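Local coordinates for MlnE (Bacillus amyloliquefaciens subsp. plantarum, PDB 5D2E), which binds NADP(H) as the B-type ketoreductase at the N-terminus of a macrolactin assembly-line synthase, probably reducing beta-keto groups of the growing polyketide, at residues Thr432-Arg435 against Ser436-Gly439; Glu183-Pro186 against Ile187-Ala190. One frame throughout, in Å; residues are numbered along the deposited sequence.

Contact 1: residues Thr432-Arg435 against Ser436-Gly439; sequences TQYR and SMKG
Tyr434 meets both Met437 and Lys438 at the last turn of helix 419-437, three and four residues on. The apolar contacts centre on its ring. Lys438 CG lies over one face, offset toward the rim, 4.1 Å from the ring centroid in a CH-pi contact. The lysine chain bends at chi2 (-51°) and then runs out across the phenol, which brings its CE to 3.6 Å from Tyr434 OH. The methyl CE of Met437 approaches the same ring obliquely, 3.7 Å from Tyr434 CD2; a turn at chi3 (79°) swings this methyl round from the sulfur toward the ring. Outside the turn, Phe137 and Phe431 also meet the tyrosine ring.

Backbone bonds close the helix. Ser436 N donates to Thr432 O, Met437 N to Gln433 O at 2.9 Å, and Lys438 N to Tyr434 O, also at 2.9 Å. Gly439 then leaves the helix with positive phi (69°) in a Schellman motif, its N bonded to Ser436 O at 3.0 Å.

Arg435 carries its charge another way, toward strands 402-408 and 443-453. Its NE forms a salt bridge with Asp392 of helix 386-394, NH1 bonds Thr444 OG1, and Phe403 adds a cation-pi contact. Thr432 OG1 is bonded to Asp429 O.

The chemistry is thus divided round the helix end: Lys438 carbons lie over one tyrosine face and the Met437 methyl meets the ring obliquely, while Arg435 ties the C-terminal turn to the ketoreductase core before strand 443-453.

Contact 2: residues Glu183-Pro186 against Ile187-Ala190; sequences EVQP and IYNA
Gln185 and Tyr188 lie side by side where helix 186-201 begins, after a lead-in whose first two residues face other parts of the protein. Glu183 is held through its carbonyl by Asn179, and Val184 packs on Gln433, Tyr434 and Met437 of helix 419-437.

Gln185 occupies the N-cap position. Its chain folds at chi2 (-75°), bringing the amide alongside the tyrosine ring, with CD 3.5 Å from Tyr188 CD2; the two planes stand 47° apart, so this is no parallel stack. Tyr188 OH is hydrogen-bonded to Ala134 O. A water receives Tyr188 N-H at 3.0 Å and donates to Gln185 OE1 at 2.8 Å. The side chain thereby reaches a first-turn amide through a single bound water. Gln147 NE2 also bonds OE1, while NE2 of Gln185 donates to Gly135 O and Glu178 O, which fixes the rotation of the buried amide. The backbone carbonyl of Gln185 takes Asn189 N at 2.8 Å, closing the first helical turn, with Asn189 CB 3.0 Å from the same oxygen.

Pro186 follows as the first helical residue, in helical phi/psi and with no N-H to satisfy. Its carbonyl accepts a weak bond from Ala190 N at 3.3 Å. A second water lies near both Pro186 O and Asn189 OD1, 2.6 Å from the former.

This is a helix N-terminus with proline in the first turn and a water-mediated side-chain link at the N-cap, set at the strand 171-180 to helix 186-201 junction of the Rossmann-like structural subdomain of the ketoreductase.

Contacts 1 and 2 are opposite helix ends: 432-439 finishes helix 419-437, whereas 183-190 starts helix 186-201. Contact 1 lies in the catalytic, NADP-binding half of the ketoreductase and contact 2 in its Rossmann-like structural half, their centres about 12 Å apart. Val184 joins them, with CG1 3.7 Å from Gln433 CB and CG2 3.8 Å from Met437 CE, an apolar seam between the two halves. Contact 2 is buried and satisfies its polar groups with water, backbone carbonyls and side chains such as Gln147; contact 1 is partly exposed, combining carbon packing around Tyr434, a glycine-terminated helix and the Arg435-Asp392 salt bridge. Phe137 touches side chains of both.

Contact 1: residues Thr432-Arg435 against Ser436-Gly439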
ATOM      1  N   THR A 432      -3.152  -5.935   6.637  1.00 24.86           N
ATOM      2  CA  THR A 432      -3.551  -5.998   8.007  1.00 26.72           C
ATOM      3  C   THR A 432      -4.945  -6.677   8.103  1.00 26.10           C
ATOM      4  O   THR A 432      -5.220  -7.406   9.087  1.00 28.08           O
ATOM      5  CB  THR A 432      -3.712  -4.619   8.665  1.00 25.78           C
ATOM      6  OG1 THR A 432      -4.641  -3.873   7.914  1.00 27.61           O
ATOM      7  CG2 THR A 432      -2.376  -3.843   8.770  1.00 27.12           C
ATOM      8  N   GLN A 433      -5.817  -6.436   7.137  1.00 25.27           N
ATOM      9  CA  GLN A 433      -7.171  -7.013   7.179  1.00 26.62           C
ATOM     10  C   GLN A 433      -7.153  -8.508   6.915  1.00 26.99           C
ATOM     11  O   GLN A 433      -8.054  -9.195   7.350  1.00 26.75           O
ATOM     12  CB  GLN A 433      -8.029  -6.380   6.109  1.00 30.53           C
ATOM     13  CG  GLN A 433      -8.343  -4.927   6.408  1.00 37.08           C
ATOM     14  CD  GLN A 433      -9.377  -4.402   5.379  1.00 48.73           C
ATOM     15  OE1 GLN A 433     -10.448  -5.036   5.137  1.00 43.93           O
ATOM     16  NE2 GLN A 433      -9.038  -3.280   4.721  1.00 47.77           N
ATOM     17  N   TYR A 434      -6.168  -9.007   6.170  1.00 25.30           N
ATOM     18  CA  TYR A 434      -6.030 -10.407   5.942  1.00 23.70           C
ATOM     19  C   TYR A 434      -5.666 -11.100   7.236  1.00 27.44           C
ATOM     20  O   TYR A 434      -6.191 -12.165   7.592  1.00 26.45           O
ATOM     21  CB  TYR A 434      -4.995 -10.679   4.839  1.00 26.90           C
ATOM     22  CG  TYR A 434      -4.709 -12.148   4.545  1.00 27.45           C
ATOM     23  CD1 TYR A 434      -3.717 -12.857   5.253  1.00 27.50           C
ATOM     24  CD2 TYR A 434      -5.428 -12.831   3.563  1.00 27.39           C
ATOM     25  CE1 TYR A 434      -3.434 -14.188   4.966  1.00 26.00           C
ATOM     26  CE2 TYR A 434      -5.175 -14.181   3.297  1.00 27.38           C
ATOM     27  CZ  TYR A 434      -4.186 -14.856   4.003  1.00 29.88           C
ATOM     28  OH  TYR A 434      -3.914 -16.178   3.692  1.00 30.20           O
ATOM     29  N   ARG A 435      -4.728 -10.518   7.965  1.00 25.43           N
ATOM     30  CA  ARG A 435      -4.306 -11.149   9.221  1.00 25.44           C
ATOM     31  C   ARG A 435      -5.474 -11.226  10.215  1.00 29.38           C
ATOM     32  O   ARG A 435      -5.612 -12.198  10.939  1.00 30.24           O
ATOM     33  CB  ARG A 435      -3.109 -10.389   9.839  1.00 26.27           C
ATOM     34  CG  ARG A 435      -1.892 -10.477   8.942  1.00 28.88           C
ATOM     35  CD  ARG A 435      -0.627 -10.151   9.717  1.00 30.03           C
ATOM     36  NE  ARG A 435      -0.076 -11.374  10.319  1.00 33.28           N
ATOM     37  CZ  ARG A 435       0.084 -11.581  11.604  1.00 31.36           C
ATOM     38  NH1 ARG A 435      -0.320 -10.692  12.506  1.00 34.57           N
ATOM     39  NH2 ARG A 435       0.645 -12.683  11.972  1.00 33.80           N
ATOM     40  N   SER A 436      -6.280 -10.174  10.235  1.00 28.82           N
ATOM     41  CA  SER A 436      -7.470 -10.088  11.034  1.00 30.95           C
ATOM     42  C   SER A 436      -8.453 -11.174  10.601  1.00 31.24           C
ATOM     43  O   SER A 436      -9.062 -11.860  11.432  1.00 30.02           O
ATOM     44  CB  SER A 436      -8.068  -8.694  10.774  1.00 33.39           C
ATOM     45  OG  SER A 436      -9.087  -8.527  11.659  1.00 50.02           O
ATOM     46  N   MET A 437      -8.735 -11.219   9.302  1.00 29.50           N
ATOM     47  CA  MET A 437      -9.684 -12.186   8.754  1.00 33.08           C
ATOM     48  C   MET A 437      -9.292 -13.600   9.151  1.00 33.62           C
ATOM     49  O   MET A 437     -10.146 -14.427   9.474  1.00 32.14           O
ATOM     50  CB  MET A 437      -9.736 -12.093   7.224  1.00 33.20           C
ATOM     51  CG  MET A 437     -10.549 -13.179   6.500  1.00 37.56           C
ATOM     52  SD  MET A 437     -10.539 -12.978   4.691  1.00 43.35           S
ATOM     53  CE  MET A 437      -8.958 -13.643   4.260  1.00 44.72           C
ATOM     54  N   LYS A 438      -8.001 -13.877   9.168  1.00 31.03           N
ATOM     55  CA  LYS A 438      -7.530 -15.201   9.451  1.00 29.70           C
ATOM     56  C   LYS A 438      -7.397 -15.460  10.961  1.00 28.58           C
ATOM     57  O   LYS A 438      -6.983 -16.518  11.334  1.00 32.41           O
ATOM     58  CB  LYS A 438      -6.183 -15.479   8.737  1.00 30.74           C
ATOM     59  CG  LYS A 438      -6.230 -15.611   7.256  1.00 31.60           C
ATOM     60  CD  LYS A 438      -7.298 -16.597   6.781  1.00 37.12           C
ATOM     61  CE  LYS A 438      -7.117 -16.727   5.294  1.00 41.69           C
ATOM     62  NZ  LYS A 438      -8.250 -17.382   4.623  1.00 43.96           N
ATOM     63  N   GLY A 439      -7.653 -14.470  11.796  1.00 29.47           N
ATOM     64  CA  GLY A 439      -7.572 -14.612  13.228  1.00 32.70           C
ATOM     65  C   GLY A 439      -6.171 -14.802  13.747  1.00 34.14           C
ATOM     66  O   GLY A 439      -5.931 -15.537  14.695  1.00 29.81           O
TER

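Contact 2: residues Glu183-Pro186 against Ile187-Ala190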
ATOM      1  N   GLU A 183     -14.331 -10.957   2.861  1.00 26.08           N
ATOM      2  CA  GLU A 183     -13.118 -11.124   2.095  1.00 27.45           C
ATOM      3  C   GLU A 183     -12.303  -9.850   2.051  1.00 25.50           C
ATOM      4  O   GLU A 183     -12.820  -8.751   2.269  1.00 27.15           O
ATOM      5  CB  GLU A 183     -13.463 -11.545   0.670  1.00 28.83           C
ATOM      6  CG  GLU A 183     -14.362 -12.748   0.620  1.00 35.95           C
ATOM      7  CD  GLU A 183     -13.726 -14.098   0.952  1.00 48.79           C
ATOM      8  OE1 GLU A 183     -12.465 -14.305   0.853  1.00 46.71           O
ATOM      9  OE2 GLU A 183     -14.551 -15.015   1.296  1.00 68.80           O
ATOM     10  N   VAL A 184     -11.044 -10.002   1.643  1.00 25.84           N
ATOM     11  CA  VAL A 184     -10.117  -8.884   1.558  1.00 26.63           C
ATOM     12  C   VAL A 184      -9.362  -8.923   0.229  1.00 26.29           C
ATOM     13  O   VAL A 184      -9.087  -9.977  -0.307  1.00 27.11           O
ATOM     14  CB  VAL A 184      -9.103  -8.926   2.729  1.00 27.24           C
ATOM     15  CG1 VAL A 184      -9.860  -8.783   4.032  1.00 31.49           C
ATOM     16  CG2 VAL A 184      -8.272 -10.204   2.699  1.00 30.87           C
ATOM     17  N   GLN A 185      -8.986  -7.749  -0.253  1.00 25.65           N
ATOM     18  CA  GLN A 185      -8.224  -7.587  -1.502  1.00 23.59           C
ATOM     19  C   GLN A 185      -7.034  -6.603  -1.296  1.00 24.65           C
ATOM     20  O   GLN A 185      -7.085  -5.444  -1.743  1.00 25.68           O
ATOM     21  CB  GLN A 185      -9.137  -7.084  -2.585  1.00 25.52           C
ATOM     22  CG  GLN A 185     -10.184  -8.088  -3.063  1.00 26.07           C
ATOM     23  CD  GLN A 185      -9.644  -9.191  -3.966  1.00 25.36           C
ATOM     24  OE1 GLN A 185      -8.500  -9.597  -3.870  1.00 26.97           O
ATOM     25  NE2 GLN A 185     -10.524  -9.718  -4.811  1.00 26.78           N
ATOM     26  N   PRO A 186      -5.996  -7.058  -0.602  1.00 25.83           N
ATOM     27  CA  PRO A 186      -4.850  -6.183  -0.281  1.00 26.65           C
ATOM     28  C   PRO A 186      -4.132  -5.671  -1.485  1.00 25.05           C
ATOM     29  O   PRO A 186      -3.752  -4.526  -1.493  1.00 28.95           O
ATOM     30  CB  PRO A 186      -3.922  -7.048   0.569  1.00 27.81           C
ATOM     31  CG  PRO A 186      -4.639  -8.304   0.849  1.00 29.49           C
ATOM     32  CD  PRO A 186      -5.885  -8.395   0.019  1.00 27.66           C
ATOM     33  N   ILE A 187      -4.021  -6.493  -2.512  1.00 26.62           N
ATOM     34  CA  ILE A 187      -3.380  -6.080  -3.761  1.00 25.62           C
ATOM     35  C   ILE A 187      -4.268  -5.101  -4.524  1.00 26.63           C
ATOM     36  O   ILE A 187      -3.875  -3.931  -4.810  1.00 25.34           O
ATOM     37  CB  ILE A 187      -2.976  -7.284  -4.601  1.00 23.43           C
ATOM     38  CG1 ILE A 187      -1.853  -8.007  -3.924  1.00 25.00           C
ATOM     39  CG2 ILE A 187      -2.554  -6.902  -6.001  1.00 26.08           C
ATOM     40  CD1 ILE A 187      -1.399  -9.291  -4.592  1.00 24.77           C
ATOM     41  N   TYR A 188      -5.524  -5.481  -4.749  1.00 22.79           N
ATOM     42  CA  TYR A 188      -6.327  -4.606  -5.561  1.00 22.02           C
ATOM     43  C   TYR A 188      -6.610  -3.271  -4.872  1.00 25.46           C
ATOM     44  O   TYR A 188      -6.659  -2.235  -5.522  1.00 26.01           O
ATOM     45  CB  TYR A 188      -7.622  -5.281  -5.976  1.00 23.74           C
ATOM     46  CG  TYR A 188      -7.503  -6.493  -6.817  1.00 22.38           C
ATOM     47  CD1 TYR A 188      -6.486  -6.647  -7.697  1.00 25.48           C
ATOM     48  CD2 TYR A 188      -8.500  -7.475  -6.815  1.00 23.48           C
ATOM     49  CE1 TYR A 188      -6.400  -7.760  -8.521  1.00 24.89           C
ATOM     50  CE2 TYR A 188      -8.434  -8.566  -7.636  1.00 25.19           C
ATOM     51  CZ  TYR A 188      -7.403  -8.717  -8.518  1.00 25.53           C
ATOM     52  OH  TYR A 188      -7.323  -9.797  -9.394  1.00 25.29           O
ATOM     53  N   ASN A 189      -6.766  -3.292  -3.545  1.00 26.97           N
ATOM     54  CA  ASN A 189      -7.031  -2.075  -2.765  1.00 29.61           C
ATOM     55  C   ASN A 189      -5.798  -1.090  -2.806  1.00 27.84           C
ATOM     56  O   ASN A 189      -5.942   0.121  -2.870  1.00 28.93           O
ATOM     57  CB  ASN A 189      -7.326  -2.518  -1.310  1.00 33.46           C
ATOM     58  CG  ASN A 189      -7.423  -1.355  -0.360  1.00 41.35           C
ATOM     59  OD1 ASN A 189      -6.520  -1.155   0.459  1.00 49.05           O
ATOM     60  ND2 ASN A 189      -8.448  -0.581  -0.489  1.00 32.83           N
ATOM     61  N   ALA A 190      -4.614  -1.659  -2.919  1.00 26.15           N
ATOM     62  CA  ALA A 190      -3.358  -0.851  -2.947  1.00 25.33           C
ATOM     63  C   ALA A 190      -3.185  -0.022  -4.222  1.00 25.92           C
ATOM     64  O   ALA A 190      -2.446   0.966  -4.249  1.00 25.79           O
ATOM     65  CB  ALA A 190      -2.146  -1.714  -2.674  1.00 23.25           C
TER
HETATM   66  O   HOH W   1      -6.052  -8.306  -3.824  1.00 26.06           O
HETATM   67  O   HOH W   2      -4.255  -2.701   0.336  1.00 30.01           O